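Local atomic coordinates of sulfotransferase (Alicyclobacillus acidocaldarius subsp. acidocaldarius, PDB entry 3RNL), a protein that probably transfers sulfonate groups to acceptor molecules and binds magnesium ions. Residues I47-E52 with P97-R102; P57-M62 with Q153-L158; F92-P97 with A168-R173; E142-E147 with W159-V164. All coordinates share one frame; numbering follows the deposited sequence.

Contact 1: I47-E52 with P97-R102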
loop_
_atom_site.group_PDB
_atom_site.type_symbol
_atom_site.label_atom_id
_atom_site.label_comp_id
_atom_site.label_asym_id
_atom_site.label_seq_id
_atom_site.Cartn_x
_atom_site.Cartn_y
_atom_site.Cartn_z
ATOM N N ILE A 47 -7.375 -7.021 10.226
ATOM C CA ILE A 47 -8.777 -7.431 10.437
ATOM C C ILE A 47 -9.431 -6.775 11.663
ATOM O O ILE A 47 -10.577 -6.327 11.597
ATOM C CB ILE A 47 -8.929 -8.968 10.532
ATOM C CG1 ILE A 47 -8.349 -9.660 9.294
ATOM C CG2 ILE A 47 -10.398 -9.364 10.751
ATOM C CD1 ILE A 47 -8.948 -9.229 7.983
ATOM N N PRO A 48 -8.721 -6.717 12.798
ATOM C CA PRO A 48 -9.398 -6.120 13.958
ATOM C C PRO A 48 -9.788 -4.648 13.805
ATOM O O PRO A 48 -10.608 -4.163 14.593
ATOM C CB PRO A 48 -8.381 -6.305 15.096
ATOM C CG PRO A 48 -7.552 -7.499 14.645
ATOM C CD PRO A 48 -7.415 -7.297 13.164
ATOM N N ASP A 49 -9.214 -3.944 12.830
ATOM C CA ASP A 49 -9.574 -2.546 12.583
ATOM C C ASP A 49 -10.744 -2.412 11.601
ATOM O O ASP A 49 -11.239 -1.305 11.378
ATOM C CB ASP A 49 -8.371 -1.790 11.994
ATOM C CG ASP A 49 -7.247 -1.593 12.999
ATOM O OD1 ASP A 49 -7.537 -1.421 14.207
ATOM O OD2 ASP A 49 -6.073 -1.622 12.577
ATOM N N PHE A 50 -11.154 -3.522 10.987
ATOM C CA PHE A 50 -12.213 -3.493 9.982
ATOM C C PHE A 50 -13.543 -3.185 10.656
ATOM O O PHE A 50 -13.747 -3.543 11.809
ATOM C CB PHE A 50 -12.397 -4.861 9.314
ATOM C CG PHE A 50 -11.415 -5.176 8.213
ATOM C CD1 PHE A 50 -10.286 -4.404 7.994
ATOM C CD2 PHE A 50 -11.656 -6.266 7.384
ATOM C CE1 PHE A 50 -9.397 -4.736 6.957
ATOM C CE2 PHE A 50 -10.785 -6.605 6.362
ATOM C CZ PHE A 50 -9.659 -5.838 6.140
ATOM N N PRO A 51 -14.472 -2.560 9.918
ATOM C CA PRO A 51 -15.855 -2.508 10.409
ATOM C C PRO A 51 -16.467 -3.902 10.363
ATOM O O PRO A 51 -15.840 -4.819 9.831
ATOM C CB PRO A 51 -16.551 -1.614 9.379
ATOM C CG PRO A 51 -15.774 -1.832 8.114
ATOM C CD PRO A 51 -14.324 -1.974 8.573
ATOM N N GLU A 52 -17.690 -4.065 10.855
ATOM C CA GLU A 52 -18.302 -5.388 10.858
ATOM C C GLU A 52 -18.412 -5.941 9.448
ATOM O O GLU A 52 -18.191 -7.128 9.214
ATOM C CB GLU A 52 -19.681 -5.373 11.514
ATOM C CG GLU A 52 -20.294 -6.760 11.613
ATOM C CD GLU A 52 -21.676 -6.754 12.235
ATOM O OE1 GLU A 52 -22.308 -5.674 12.279
ATOM O OE2 GLU A 52 -22.129 -7.831 12.683
ATOM N N PRO A 97 -4.834 1.601 11.437
ATOM C CA PRO A 97 -3.867 2.158 12.396
ATOM C C PRO A 97 -3.278 1.171 13.395
ATOM O O PRO A 97 -2.253 1.492 13.985
ATOM C CB PRO A 97 -4.669 3.256 13.107
ATOM C CG PRO A 97 -6.070 2.754 13.050
ATOM C CD PRO A 97 -6.200 2.087 11.693
ATOM N N GLY A 98 -3.902 0.012 13.588
ATOM C CA GLY A 98 -3.379 -0.950 14.541
ATOM C C GLY A 98 -2.499 -2.011 13.901
ATOM O O GLY A 98 -1.933 -2.872 14.594
ATOM N N THR A 99 -2.354 -1.932 12.580
ATOM C CA THR A 99 -1.692 -2.990 11.821
ATOM C C THR A 99 -0.221 -3.165 12.190
ATOM O O THR A 99 0.235 -4.290 12.439
ATOM C CB THR A 99 -1.824 -2.735 10.300
ATOM O OG1 THR A 99 -3.214 -2.527 9.979
ATOM C CG2 THR A 99 -1.299 -3.930 9.502
ATOM N N ALA A 100 0.520 -2.058 12.212
ATOM C CA ALA A 100 1.956 -2.126 12.467
ATOM C C ALA A 100 2.230 -2.843 13.783
ATOM O O ALA A 100 3.099 -3.703 13.845
ATOM C CB ALA A 100 2.573 -0.717 12.499
ATOM N N GLN A 101 1.498 -2.478 14.829
ATOM C CA GLN A 101 1.745 -3.071 16.149
ATOM C C GLN A 101 1.411 -4.573 16.186
ATOM O O GLN A 101 2.117 -5.366 16.827
ATOM C CB GLN A 101 1.010 -2.298 17.262
ATOM C CG GLN A 101 1.367 -2.813 18.682
ATOM C CD GLN A 101 2.819 -2.528 19.053
ATOM O OE1 GLN A 101 3.250 -1.380 19.065
ATOM N NE2 GLN A 101 3.582 -3.580 19.350
ATOM N N ARG A 102 0.348 -4.989 15.493
ATOM C CA ARG A 102 0.034 -6.428 15.429
ATOM C C ARG A 102 1.114 -7.208 14.696
ATOM O O ARG A 102 1.469 -8.333 15.089
ATOM C CB ARG A 102 -1.306 -6.689 14.724
ATOM C CG ARG A 102 -2.482 -6.103 15.446
ATOM C CD ARG A 102 -3.843 -6.390 14.749
ATOM N NE ARG A 102 -4.774 -5.447 15.336
ATOM C CZ ARG A 102 -5.243 -4.367 14.719
ATOM N NH1 ARG A 102 -4.971 -4.138 13.427
ATOM N NH2 ARG A 102 -6.040 -3.549 15.389
#
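OD2 of D49 is gripped from opposite faces of its carboxylate plane, by the backbone N of G98 at 2.9 Å on the syn side and by NH1 of R102. The same guanidinium sends NH2 to D49 OD1 at 2.9 Å, so R102 holds the acid end-on, one nitrogen to each oxygen. Both oxygens lie close to the guanidinium plane, yet the two flat groups are turned 63° apart and the arginine comes in from above the carboxylate. P48 covers one face of the guanidinium, its CG 3.5 Å from NE, while G98 O lies over the opposite face. An extended chain from CG to NE carries R102 back past the first turn of helix 99-106, where NH1 also bonds to F45 O. The contact thus ties the loop after strand 34-35 to the start of that helix in the alpha/beta fold. At this surface site, the paired charges and the backbone N-H probably favour an ionised D49.

Contact 2: P57-M62 with Q153-L158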
loop_
_atom_site.group_PDB
_atom_site.type_symbol
_atom_site.label_atom_id
_atom_site.label_comp_id
_atom_site.label_asym_id
_atom_site.label_seq_id
_atom_site.Cartn_x
_atom_site.Cartn_y
_atom_site.Cartn_z
ATOM N N PRO A 57 -20.835 -0.869 -3.157
ATOM C CA PRO A 57 -20.987 -1.715 -4.348
ATOM C C PRO A 57 -19.660 -2.359 -4.745
ATOM O O PRO A 57 -18.649 -1.669 -4.879
ATOM C CB PRO A 57 -21.482 -0.742 -5.433
ATOM C CG PRO A 57 -21.305 0.616 -4.897
ATOM C CD PRO A 57 -21.190 0.540 -3.397
ATOM N N GLY A 58 -19.673 -3.673 -4.940
ATOM C CA GLY A 58 -18.465 -4.411 -5.273
ATOM C C GLY A 58 -17.462 -4.581 -4.140
ATOM O O GLY A 58 -16.327 -4.990 -4.390
ATOM N N ASP A 59 -17.862 -4.288 -2.897
ATOM C CA ASP A 59 -16.937 -4.370 -1.753
ATOM C C ASP A 59 -16.785 -5.807 -1.234
ATOM O O ASP A 59 -16.025 -6.060 -0.292
ATOM C CB ASP A 59 -17.437 -3.518 -0.579
ATOM C CG ASP A 59 -17.231 -2.031 -0.786
ATOM O OD1 ASP A 59 -16.923 -1.607 -1.921
ATOM O OD2 ASP A 59 -17.393 -1.284 0.203
ATOM N N GLU A 60 -17.511 -6.731 -1.856
ATOM C CA GLU A 60 -17.555 -8.124 -1.404
ATOM C C GLU A 60 -16.172 -8.748 -1.162
ATOM O O GLU A 60 -15.978 -9.500 -0.201
ATOM C CB GLU A 60 -18.374 -8.979 -2.383
ATOM C CG GLU A 60 -19.890 -8.725 -2.346
ATOM C CD GLU A 60 -20.321 -7.469 -3.101
ATOM O OE1 GLU A 60 -21.508 -7.091 -3.002
ATOM O OE2 GLU A 60 -19.482 -6.863 -3.796
ATOM N N GLY A 61 -15.217 -8.432 -2.029
ATOM C CA GLY A 61 -13.866 -8.964 -1.926
ATOM C C GLY A 61 -13.183 -8.686 -0.600
ATOM O O GLY A 61 -12.499 -9.541 -0.030
HETATM N N MSE A 62 -13.354 -7.478 -0.077
HETATM C CA MSE A 62 -12.720 -7.169 1.191
HETATM C C MSE A 62 -13.439 -7.867 2.345
HETATM O O MSE A 62 -12.858 -8.082 3.397
HETATM C CB MSE A 62 -12.620 -5.649 1.419
HETATM C CG MSE A 62 -11.546 -4.982 0.570
HETATM SE SE MSE A 62 -9.732 -5.383 1.228
HETATM C CE MSE A 62 -9.753 -4.231 2.766
ATOM N N GLN A 153 -20.762 5.050 6.331
ATOM C CA GLN A 153 -21.543 3.873 5.944
ATOM C C GLN A 153 -20.700 2.596 5.839
ATOM O O GLN A 153 -21.223 1.525 5.538
ATOM C CB GLN A 153 -22.291 4.115 4.633
ATOM C CG GLN A 153 -23.401 5.167 4.744
ATOM C CD GLN A 153 -23.967 5.576 3.399
ATOM O OE1 GLN A 153 -23.478 5.160 2.352
ATOM N NE2 GLN A 153 -25.006 6.406 3.423
ATOM N N HIS A 154 -19.410 2.724 6.124
ATOM C CA HIS A 154 -18.466 1.600 6.098
ATOM C C HIS A 154 -18.237 0.992 4.713
ATOM O O HIS A 154 -18.153 -0.228 4.566
ATOM C CB HIS A 154 -18.910 0.503 7.074
ATOM C CG HIS A 154 -19.091 0.982 8.481
ATOM N ND1 HIS A 154 -20.025 0.438 9.336
ATOM C CD2 HIS A 154 -18.447 1.940 9.187
ATOM C CE1 HIS A 154 -19.960 1.052 10.506
ATOM N NE2 HIS A 154 -19.006 1.964 10.443
ATOM N N TYR A 155 -18.088 1.842 3.708
ATOM C CA TYR A 155 -17.559 1.385 2.429
ATOM C C TYR A 155 -16.110 0.967 2.641
ATOM O O TYR A 155 -15.474 1.371 3.611
ATOM C CB TYR A 155 -17.574 2.526 1.408
ATOM C CG TYR A 155 -18.887 2.753 0.695
ATOM C CD1 TYR A 155 -18.904 3.062 -0.664
ATOM C CD2 TYR A 155 -20.102 2.663 1.366
ATOM C CE1 TYR A 155 -20.096 3.300 -1.328
ATOM C CE2 TYR A 155 -21.301 2.885 0.700
ATOM C CZ TYR A 155 -21.288 3.195 -0.645
ATOM O OH TYR A 155 -22.475 3.428 -1.319
ATOM N N GLU A 156 -15.577 0.158 1.732
ATOM C CA GLU A 156 -14.158 -0.185 1.829
ATOM C C GLU A 156 -13.256 1.014 1.493
ATOM O O GLU A 156 -13.695 1.993 0.873
ATOM C CB GLU A 156 -13.834 -1.389 0.950
ATOM C CG GLU A 156 -13.786 -1.079 -0.518
ATOM C CD GLU A 156 -12.569 -1.716 -1.172
ATOM O OE1 GLU A 156 -12.764 -2.490 -2.133
ATOM O OE2 GLU A 156 -11.431 -1.439 -0.714
ATOM N N PRO A 157 -11.995 0.968 1.946
ATOM C CA PRO A 157 -11.128 2.154 1.855
ATOM C C PRO A 157 -10.733 2.552 0.437
ATOM O O PRO A 157 -10.225 3.659 0.272
ATOM C CB PRO A 157 -9.887 1.796 2.696
ATOM C CG PRO A 157 -10.236 0.552 3.426
ATOM C CD PRO A 157 -11.369 -0.124 2.712
ATOM N N LEU A 158 -10.937 1.697 -0.565
ATOM C CA LEU A 158 -10.668 2.134 -1.941
ATOM C C LEU A 158 -11.461 3.401 -2.251
ATOM O O LEU A 158 -11.027 4.248 -3.037
ATOM C CB LEU A 158 -11.002 1.032 -2.953
ATOM C CG LEU A 158 -10.612 1.304 -4.418
ATOM C CD1 LEU A 158 -9.133 1.702 -4.555
ATOM C CD2 LEU A 158 -10.919 0.083 -5.279
HETATM O O HOH W 1 -13.793 -5.384 -2.594
#
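D59 and E156 meet where the loop leading into helix 60-64 packs against the one that follows helix 147-152, which ends in a Schellman motif with H154 at positive phi. Both loops belong to the helical layers around the parallel sheet of this P-loop-like fold. OD2 of D59 accepts the backbone N of E156 at 2.8 Å, the donor lying 45° out of the carboxylate plane, while OD1 rests 3.5 Å from E156 CG. The carboxylate planes stand 81° apart, with D59 OD1 4.3 Å from E156 OE1; R135 makes a salt bridge to each acid, which probably offsets the repulsion between them. D59 OD1 also takes the indole N-H of W159. An asparagine in place of D59 would probably weaken the link to R135 and leave that arginine with less charge to answer its own. E156 sets CG between its backbone N and carbonyl carbon (chi1 75°), and a bend at chi2 then leads OE2 to the backbone N of L158. M62, a selenomethionine, crosses this acid at about a right angle, with CG 3.8 Å from E156 OE2. At the outer end P57 CD reaches CE1 of the Y155 ring at 3.6 Å. Water 1 joins the loops, donating to G58 O and to E156 OE1, the latter at 3.1 Å.

Contact 3: F92-P97 with A168-R173; sequences FYLFYP and AAQVKR
L94 meets Q170 nearly at a right angle: its CG lies 3.5 Å from Q170 OE1, while CD1 reaches past the glutamine to V171 CG2 at 4.3 Å. CG of L94 stands opposite the backbone N (chi1 180°), which brings its end nearer the helix than its CB direction suggests. L94 O faces Q170 CB, and water 2 bridges this carbonyl to Q170 O, donating at 2.7 Å to L94 O. The loop comes after strand 85-89 of the central parallel sheet and packs here on helix 167-178, in the alpha/beta/alpha sandwich of the sulfotransferase fold; L94 also touches I114 and L116 of strand 111-116. At F95 the backbone is the nearer part, with CA 3.3 Å from Q170 OE1. The amide of Q170 is turned 83° from the phenyl ring, and its NE2 comes to the ring edge, near the plane, while bonding weakly to L166 O and V164 O. Further on, P97 O accepts a weak bond from R173 NH2 (3.0 Å, 131°), the bends at chi2 and chi3 folding the arginine back toward it.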
loop_
_atom_site.group_PDB
_atom_site.type_symbol
_atom_site.label_atom_id
_atom_site.label_comp_id
_atom_site.label_asym_id
_atom_site.label_seq_id
_atom_site.Cartn_x
_atom_site.Cartn_y
_atom_site.Cartn_z
ATOM N N PHE A 92 -3.936 -1.989 2.234
ATOM C CA PHE A 92 -4.454 -1.169 3.318
ATOM C C PHE A 92 -3.779 -1.424 4.677
ATOM O O PHE A 92 -4.198 -0.896 5.700
ATOM C CB PHE A 92 -5.988 -1.214 3.384
ATOM C CG PHE A 92 -6.640 -0.703 2.126
ATOM C CD1 PHE A 92 -6.540 0.639 1.779
ATOM C CD2 PHE A 92 -7.324 -1.560 1.277
ATOM C CE1 PHE A 92 -7.142 1.121 0.601
ATOM C CE2 PHE A 92 -7.917 -1.083 0.108
ATOM C CZ PHE A 92 -7.819 0.261 -0.227
ATOM N N TYR A 93 -2.752 -2.267 4.682
ATOM C CA TYR A 93 -1.935 -2.405 5.890
ATOM C C TYR A 93 -1.428 -1.037 6.374
ATOM O O TYR A 93 -1.349 -0.783 7.572
ATOM C CB TYR A 93 -0.749 -3.317 5.593
ATOM C CG TYR A 93 -1.002 -4.807 5.712
ATOM C CD1 TYR A 93 -2.094 -5.307 6.408
ATOM C CD2 TYR A 93 -0.098 -5.715 5.169
ATOM C CE1 TYR A 93 -2.298 -6.679 6.544
ATOM C CE2 TYR A 93 -0.292 -7.087 5.296
ATOM C CZ TYR A 93 -1.385 -7.555 5.995
ATOM O OH TYR A 93 -1.570 -8.904 6.124
ATOM N N LEU A 94 -1.091 -0.154 5.444
ATOM C CA LEU A 94 -0.564 1.167 5.815
ATOM C C LEU A 94 -1.663 2.012 6.470
ATOM O O LEU A 94 -1.438 2.764 7.430
ATOM C CB LEU A 94 -0.038 1.860 4.549
ATOM C CG LEU A 94 0.537 3.264 4.797
ATOM C CD1 LEU A 94 1.754 3.224 5.757
ATOM C CD2 LEU A 94 0.919 3.939 3.470
ATOM N N PHE A 95 -2.879 1.846 5.966
ATOM C CA PHE A 95 -3.998 2.694 6.359
ATOM C C PHE A 95 -4.596 2.343 7.725
ATOM O O PHE A 95 -4.913 3.239 8.511
ATOM C CB PHE A 95 -5.092 2.615 5.284
ATOM C CG PHE A 95 -6.364 3.352 5.650
ATOM C CD1 PHE A 95 -6.415 4.736 5.601
ATOM C CD2 PHE A 95 -7.504 2.656 6.039
ATOM C CE1 PHE A 95 -7.587 5.423 5.928
ATOM C CE2 PHE A 95 -8.674 3.334 6.379
ATOM C CZ PHE A 95 -8.712 4.715 6.326
ATOM N N TYR A 96 -4.760 1.058 8.014
ATOM C CA TYR A 96 -5.429 0.664 9.262
ATOM C C TYR A 96 -4.453 0.804 10.431
ATOM O O TYR A 96 -3.358 0.238 10.407
ATOM C CB TYR A 96 -5.983 -0.761 9.146
ATOM C CG TYR A 96 -7.261 -0.785 8.330
ATOM C CD1 TYR A 96 -8.417 -0.167 8.808
ATOM C CD2 TYR A 96 -7.303 -1.379 7.080
ATOM C CE1 TYR A 96 -9.590 -0.165 8.058
ATOM C CE2 TYR A 96 -8.475 -1.391 6.326
ATOM C CZ TYR A 96 -9.610 -0.782 6.824
ATOM O OH TYR A 96 -10.780 -0.775 6.081
ATOM N N PRO A 97 -4.834 1.601 11.437
ATOM C CA PRO A 97 -3.867 2.158 12.396
ATOM C C PRO A 97 -3.278 1.171 13.395
ATOM O O PRO A 97 -2.253 1.492 13.985
ATOM C CB PRO A 97 -4.669 3.256 13.107
ATOM C CG PRO A 97 -6.070 2.754 13.050
ATOM C CD PRO A 97 -6.200 2.087 11.693
ATOM N N ALA A 168 1.079 10.906 6.191
ATOM C CA ALA A 168 2.081 11.228 7.206
ATOM C C ALA A 168 1.863 10.418 8.481
ATOM O O ALA A 168 2.790 9.780 8.994
ATOM C CB ALA A 168 2.087 12.721 7.522
ATOM N N ALA A 169 0.649 10.444 9.008
ATOM C CA ALA A 169 0.410 9.723 10.265
ATOM C C ALA A 169 0.530 8.209 10.091
ATOM O O ALA A 169 0.907 7.495 11.026
ATOM C CB ALA A 169 -0.966 10.081 10.846
ATOM N N GLN A 170 0.173 7.718 8.907
ATOM C CA GLN A 170 0.225 6.283 8.632
ATOM C C GLN A 170 1.668 5.813 8.601
ATOM O O GLN A 170 2.013 4.780 9.171
ATOM C CB GLN A 170 -0.426 5.978 7.274
ATOM C CG GLN A 170 -1.880 6.472 7.199
ATOM C CD GLN A 170 -2.476 6.283 5.803
ATOM O OE1 GLN A 170 -2.277 5.253 5.180
ATOM N NE2 GLN A 170 -3.225 7.274 5.326
ATOM N N VAL A 171 2.509 6.566 7.902
ATOM C CA VAL A 171 3.932 6.229 7.841
ATOM C C VAL A 171 4.587 6.390 9.221
ATOM O O VAL A 171 5.399 5.537 9.645
ATOM C CB VAL A 171 4.635 7.103 6.791
ATOM C CG1 VAL A 171 6.147 6.892 6.836
ATOM C CG2 VAL A 171 4.071 6.787 5.383
ATOM N N LYS A 172 4.221 7.451 9.941
ATOM C CA LYS A 172 4.796 7.644 11.279
ATOM C C LYS A 172 4.543 6.426 12.165
ATOM O O LYS A 172 5.410 6.007 12.925
ATOM C CB LYS A 172 4.229 8.891 11.961
ATOM C CG LYS A 172 4.816 9.097 13.373
ATOM C CD LYS A 172 4.288 10.362 14.024
ATOM C CE LYS A 172 5.002 10.653 15.360
ATOM N NZ LYS A 172 4.545 9.756 16.479
ATOM N N ARG A 173 3.344 5.863 12.085
ATOM C CA ARG A 173 3.032 4.699 12.927
ATOM C C ARG A 173 3.998 3.541 12.640
ATOM O O ARG A 173 4.476 2.884 13.563
ATOM C CB ARG A 173 1.565 4.267 12.734
ATOM C CG ARG A 173 1.105 3.089 13.608
ATOM C CD ARG A 173 1.184 3.363 15.120
ATOM N NE ARG A 173 0.629 4.656 15.545
ATOM C CZ ARG A 173 -0.657 4.888 15.789
ATOM N NH1 ARG A 173 -1.051 6.100 16.200
ATOM N NH2 ARG A 173 -1.555 3.914 15.615
HETATM O O HOH W 2 -0.182 3.002 9.838
#

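Contact 4: E142-E147 with W159-V164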
loop_
_atom_site.group_PDB
_atom_site.type_symbol
_atom_site.label_atom_id
_atom_site.label_comp_id
_atom_site.label_asym_id
_atom_site.label_seq_id
_atom_site.Cartn_x
_atom_site.Cartn_y
_atom_site.Cartn_z
ATOM N N GLU A 142 -18.307 14.367 -8.042
ATOM C CA GLU A 142 -19.387 13.857 -7.197
ATOM C C GLU A 142 -18.909 12.758 -6.260
ATOM O O GLU A 142 -19.341 12.676 -5.111
ATOM C CB GLU A 142 -20.523 13.302 -8.062
ATOM C CG GLU A 142 -21.254 14.342 -8.894
ATOM C CD GLU A 142 -22.257 13.708 -9.846
ATOM O OE1 GLU A 142 -21.830 13.082 -10.843
ATOM O OE2 GLU A 142 -23.472 13.823 -9.584
ATOM N N SER A 143 -18.026 11.905 -6.765
ATOM C CA SER A 143 -17.498 10.781 -5.978
ATOM C C SER A 143 -16.684 11.305 -4.785
ATOM O O SER A 143 -16.785 10.787 -3.670
ATOM C CB SER A 143 -16.662 9.851 -6.875
ATOM O OG SER A 143 -16.499 8.549 -6.301
ATOM N N LEU A 144 -15.895 12.353 -5.018
ATOM C CA LEU A 144 -15.127 12.982 -3.947
ATOM C C LEU A 144 -16.048 13.499 -2.853
ATOM O O LEU A 144 -15.753 13.376 -1.659
ATOM C CB LEU A 144 -14.323 14.170 -4.489
ATOM C CG LEU A 144 -12.977 13.873 -5.139
ATOM C CD1 LEU A 144 -12.496 15.118 -5.888
ATOM C CD2 LEU A 144 -11.947 13.435 -4.081
ATOM N N ALA A 145 -17.154 14.105 -3.268
ATOM C CA ALA A 145 -18.067 14.748 -2.336
ATOM C C ALA A 145 -18.777 13.740 -1.435
ATOM O O ALA A 145 -19.269 14.099 -0.360
ATOM C CB ALA A 145 -19.080 15.608 -3.094
ATOM N N LYS A 146 -18.837 12.483 -1.870
ATOM C CA LYS A 146 -19.485 11.439 -1.080
ATOM C C LYS A 146 -18.575 10.756 -0.059
ATOM O O LYS A 146 -19.030 9.872 0.672
ATOM C CB LYS A 146 -20.087 10.363 -1.996
ATOM C CG LYS A 146 -21.328 10.839 -2.732
ATOM C CD LYS A 146 -22.116 9.681 -3.303
ATOM C CE LYS A 146 -23.473 10.140 -3.816
ATOM N NZ LYS A 146 -24.314 10.730 -2.733
ATOM N N GLU A 147 -17.303 11.136 -0.001
ATOM C CA GLU A 147 -16.370 10.361 0.824
ATOM C C GLU A 147 -16.771 10.280 2.302
ATOM O O GLU A 147 -16.774 9.194 2.889
ATOM C CB GLU A 147 -14.936 10.885 0.706
ATOM C CG GLU A 147 -13.966 10.106 1.588
ATOM C CD GLU A 147 -12.523 10.529 1.389
ATOM O OE1 GLU A 147 -12.259 11.277 0.423
ATOM O OE2 GLU A 147 -11.665 10.109 2.201
ATOM N N TRP A 159 -12.622 3.531 -1.615
ATOM C CA TRP A 159 -13.459 4.703 -1.818
ATOM C C TRP A 159 -12.964 5.941 -1.067
ATOM O O TRP A 159 -13.497 7.037 -1.292
ATOM C CB TRP A 159 -14.900 4.432 -1.370
ATOM C CG TRP A 159 -15.608 3.295 -2.044
ATOM C CD1 TRP A 159 -15.622 1.979 -1.648
ATOM C CD2 TRP A 159 -16.482 3.380 -3.179
ATOM N NE1 TRP A 159 -16.429 1.240 -2.486
ATOM C CE2 TRP A 159 -16.965 2.074 -3.435
ATOM C CE3 TRP A 159 -16.891 4.425 -4.009
ATOM C CZ2 TRP A 159 -17.839 1.790 -4.486
ATOM C CZ3 TRP A 159 -17.774 4.144 -5.059
ATOM C CH2 TRP A 159 -18.228 2.837 -5.290
ATOM N N TYR A 160 -11.966 5.824 -0.183
ATOM C CA TYR A 160 -11.724 7.013 0.620
ATOM C C TYR A 160 -10.565 7.727 -0.052
ATOM O O TYR A 160 -9.397 7.575 0.331
ATOM C CB TYR A 160 -11.225 6.594 2.018
ATOM C CG TYR A 160 -12.103 5.664 2.851
ATOM C CD1 TYR A 160 -13.398 5.329 2.471
ATOM C CD2 TYR A 160 -11.611 5.125 4.035
ATOM C CE1 TYR A 160 -14.174 4.460 3.261
ATOM C CE2 TYR A 160 -12.366 4.272 4.817
ATOM C CZ TYR A 160 -13.638 3.937 4.429
ATOM O OH TYR A 160 -14.360 3.075 5.238
ATOM N N TYR A 161 -10.912 8.699 -0.875
ATOM C CA TYR A 161 -9.933 9.305 -1.757
ATOM C C TYR A 161 -8.953 10.104 -0.936
ATOM O O TYR A 161 -7.742 10.014 -1.135
ATOM C CB TYR A 161 -10.639 10.229 -2.741
ATOM C CG TYR A 161 -11.548 9.480 -3.672
ATOM C CD1 TYR A 161 -11.052 8.495 -4.512
ATOM C CD2 TYR A 161 -12.909 9.769 -3.723
ATOM C CE1 TYR A 161 -11.890 7.797 -5.369
ATOM C CE2 TYR A 161 -13.749 9.080 -4.572
ATOM C CZ TYR A 161 -13.238 8.105 -5.397
ATOM O OH TYR A 161 -14.085 7.425 -6.247
ATOM N N ARG A 162 -9.495 10.907 -0.034
ATOM C CA ARG A 162 -8.671 11.757 0.823
ATOM C C ARG A 162 -8.030 10.983 1.979
ATOM O O ARG A 162 -6.829 11.113 2.222
ATOM C CB ARG A 162 -9.499 12.934 1.380
ATOM C CG ARG A 162 -9.825 14.030 0.357
ATOM C CD ARG A 162 -10.829 15.048 0.956
ATOM N NE ARG A 162 -10.691 16.382 0.355
ATOM C CZ ARG A 162 -11.431 16.833 -0.654
ATOM N NH1 ARG A 162 -12.365 16.061 -1.187
ATOM N NH2 ARG A 162 -11.239 18.058 -1.128
ATOM N N ALA A 163 -8.819 10.174 2.690
ATOM C CA ALA A 163 -8.314 9.594 3.935
ATOM C C ALA A 163 -7.095 8.710 3.679
ATOM O O ALA A 163 -6.120 8.720 4.443
ATOM C CB ALA A 163 -9.404 8.802 4.652
ATOM N N VAL A 164 -7.144 7.943 2.599
ATOM C CA VAL A 164 -6.065 6.999 2.308
ATOM C C VAL A 164 -4.784 7.715 1.853
ATOM O O VAL A 164 -3.676 7.196 2.009
ATOM C CB VAL A 164 -6.549 5.932 1.284
ATOM C CG1 VAL A 164 -5.385 5.158 0.686
ATOM C CG2 VAL A 164 -7.538 4.990 1.983
HETATM O O HOH W 3 -15.924 8.389 -1.963
HETATM O O HOH W 4 -13.294 13.426 -0.591
#
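E147 reaches into the turn after W159 and accepts two successive backbone N-H groups with its carboxylate: OE1 takes R162 N at 2.8 Å, nearly straight at 169°, and OE2 uses its syn lone pair for A163 N at 2.9 Å. An extended chain with CG trans to the backbone N (chi1 179°) delivers the acid there, its OE2 passing 3.5 Å from Y160 CB. Beside it, Y161 OH donates to S143 OG at 2.7 Å, the serine oxygen lying at the ring edge near its plane, and L144 CD2 packs obliquely on Y161 CB at 3.7 Å. The joined pieces are the end of helix 140-145 with the first residue of helix 147-152, and the loop that runs on to helix 167-178, all in the helical layer flanking the sulfotransferase sheet. A glutamine in place of E147 would probably leave one of the two backbone N-H groups facing an amide NH2 instead of an acceptor. Two waters bridge the segments: water 3 links S143 O with W159 O, and water 4 donates to L144 O and to E147 OE1 (2.6 Å) while accepting from R162 NH1 in the guanidinium plane. Farther out, S143 OG is also bonded to E136 and R150, F282 meets R162 in a cation-pi contact, and Y127 and L130 of helix 119-132 touch Y161.

Contacts 2 and 4 are buried, contact 3 is partly so, and contact 1 lies at the surface. A carboxylate takes backbone N-H groups in contacts 1, 2 and 4, but only in contact 1 does an arginine of the facing segment pair with it. Contact 3, nearest the chain centre, has only a weak direct hydrogen bond and relies on side-chain packing and a water. Contacts 1 and 3 share P97, in the loop that leads from strand 85-89 into helix 99-106. Contacts 2 and 4 use consecutive parts of the 153-164 loop and meet through W159 and D59. F50 packs on M62, joining contacts 1 and 2, and F95 on Y160, joining contacts 3 and 4.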